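Local atomic coordinates of Mec-8 protein (Caenorhabditis elegans, PDB entry 6DG0), a protein that probably binds RNA in the nucleus through RNA recognition motifs, the C-terminal one of which is the domain held in this crystal. Residues E14-E17 and D18-R21. The protein carries 2 engineered substitutions. Residues are numbered along the deposited sequence; the frame is centred on the assembly and turned at random.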
loop_
_atom_site.group_PDB
_atom_site.type_symbol
_atom_site.label_atom_id
_atom_site.label_comp_id
_atom_site.label_asym_id
_atom_site.label_seq_id
_atom_site.Cartn_x
_atom_site.Cartn_y
_atom_site.Cartn_z
ATOM N N GLU A 14 -11.627 4.990 7.818
ATOM C CA GLU A 14 -12.309 3.902 8.511
ATOM C C GLU A 14 -11.784 2.527 8.105
ATOM O O GLU A 14 -12.197 1.515 8.673
ATOM C CB GLU A 14 -13.819 3.958 8.258
ATOM C CG GLU A 14 -14.524 5.166 8.858
ATOM C CD GLU A 14 -14.548 6.357 7.922
ATOM O OE1 GLU A 14 -14.180 6.196 6.739
ATOM O OE2 GLU A 14 -14.944 7.455 8.370
ATOM N N VAL A 15 -10.883 2.482 7.127
ATOM C CA VAL A 15 -10.386 1.199 6.639
ATOM C C VAL A 15 -9.481 0.499 7.657
ATOM O O VAL A 15 -8.604 1.109 8.271
ATOM C CB VAL A 15 -9.633 1.352 5.290
ATOM C CG1 VAL A 15 -8.436 2.278 5.422
ATOM C CG2 VAL A 15 -9.203 -0.010 4.760
ATOM N N ASN A 16 -9.742 -0.792 7.838
ATOM C CA ASN A 16 -8.964 -1.669 8.709
ATOM C C ASN A 16 -7.582 -2.022 8.178
ATOM O O ASN A 16 -7.322 -1.933 6.978
ATOM C CB ASN A 16 -9.737 -2.961 8.978
ATOM C CG ASN A 16 -10.841 -2.775 9.989
ATOM O OD1 ASN A 16 -11.973 -3.196 9.771
ATOM N ND2 ASN A 16 -10.515 -2.141 11.108
ATOM N N GLU A 17 -6.691 -2.400 9.088
ATOM C CA GLU A 17 -5.362 -2.853 8.711
ATOM C C GLU A 17 -5.489 -4.239 8.083
ATOM O O GLU A 17 -4.793 -4.565 7.120
ATOM C CB GLU A 17 -4.431 -2.905 9.922
ATOM C CG GLU A 17 -2.989 -3.213 9.572
ATOM C CD GLU A 17 -2.040 -2.987 10.734
ATOM O OE1 GLU A 17 -2.508 -2.599 11.827
ATOM O OE2 GLU A 17 -0.824 -3.212 10.554
ATOM N N ASP A 18 -6.385 -5.048 8.644
ATOM C CA ASP A 18 -6.671 -6.380 8.118
ATOM C C ASP A 18 -7.314 -6.316 6.738
ATOM O O ASP A 18 -6.992 -7.117 5.860
ATOM C CB ASP A 18 -7.587 -7.152 9.070
ATOM C CG ASP A 18 -6.841 -7.743 10.250
ATOM O OD1 ASP A 18 -5.613 -7.948 10.141
ATOM O OD2 ASP A 18 -7.486 -8.007 11.286
ATOM N N THR A 19 -8.221 -5.362 6.555
ATOM C CA THR A 19 -8.882 -5.165 5.269
ATOM C C THR A 19 -7.866 -4.834 4.190
ATOM O O THR A 19 -7.879 -5.418 3.106
ATOM C CB THR A 19 -9.920 -4.030 5.332
ATOM O OG1 THR A 19 -10.912 -4.337 6.319
ATOM C CG2 THR A 19 -10.588 -3.832 3.980
ATOM N N LEU A 20 -6.984 -3.894 4.504
ATOM C CA LEU A 20 -5.969 -3.446 3.565
ATOM C C LEU A 20 -4.963 -4.555 3.284
ATOM O O LEU A 20 -4.473 -4.693 2.163
ATOM C CB LEU A 20 -5.255 -2.209 4.104
ATOM C CG LEU A 20 -4.467 -1.417 3.065
ATOM C CD1 LEU A 20 -5.378 -0.988 1.926
ATOM C CD2 LEU A 20 -3.817 -0.216 3.718
ATOM N N ARG A 21 -4.649 -5.329 4.319
ATOM C CA ARG A 21 -3.762 -6.476 4.181
ATOM C C ARG A 21 -4.343 -7.489 3.201
ATOM O O ARG A 21 -3.624 -8.028 2.365
ATOM C CB ARG A 21 -3.503 -7.125 5.543
ATOM C CG ARG A 21 -2.560 -8.318 5.501
ATOM C CD ARG A 21 -2.231 -8.818 6.900
ATOM N NE ARG A 21 -1.587 -7.781 7.703
ATOM C CZ ARG A 21 -2.179 -7.100 8.679
ATOM N NH1 ARG A 21 -3.445 -7.340 8.991
ATOM N NH2 ARG A 21 -1.499 -6.175 9.343
HETATM O O HOH W 1 -11.759 -1.704 6.728
#
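Glu17 O accepts the backbone N of Arg21 at 2.9 Å and also lies over one face of the Arg21 guanidinium, offset toward its rim. The pair opens the first helix of an RNA recognition motif, 17-24, which packs against the four-stranded antiparallel sheet. One residue back, Asn16 O takes Leu20 N at 3.2 Å, closing the first turn.

On the exposed side the Arg21 side chain folds back over this turn: CG starts anti to the backbone N, and a bend at chi3 (-60°) swings the guanidinium toward the helix start. There it spans two acids. NH2 meets Glu17 OE2 at 3.3 Å, a salt bridge whose carboxylate and guanidinium planes are turned 36° apart, while NH1 lies 2.5 Å from Asp18 OD1 and the Asp18 carboxyl carbon sits at the guanidinium edge, in its plane. Glu17 reaches NH2 with an extended chain, its CG also touching that nitrogen. The two carboxylates, near the amino end of the helix, probably interact favourably with its dipole as well as with the arginine. With a leucine at Arg21, Glu17 and Asp18 would probably lose the cation they share, and their carboxylates would be freer to turn.

Leu20 and the Glu17 side chain touch Leu33, and Arg21 touches Phe30, fastening this turn to strand 30-37. At the N-cap, Asn16 makes no capping bond through its side chain. Val15 CG2 rests against Thr19 CB and CG2, and Asn16 CB packs on Thr19 OG1. A water bridges the same two residues: it lies 2.8 Å from Thr19 OG1 and takes the backbone N-H of Asn16.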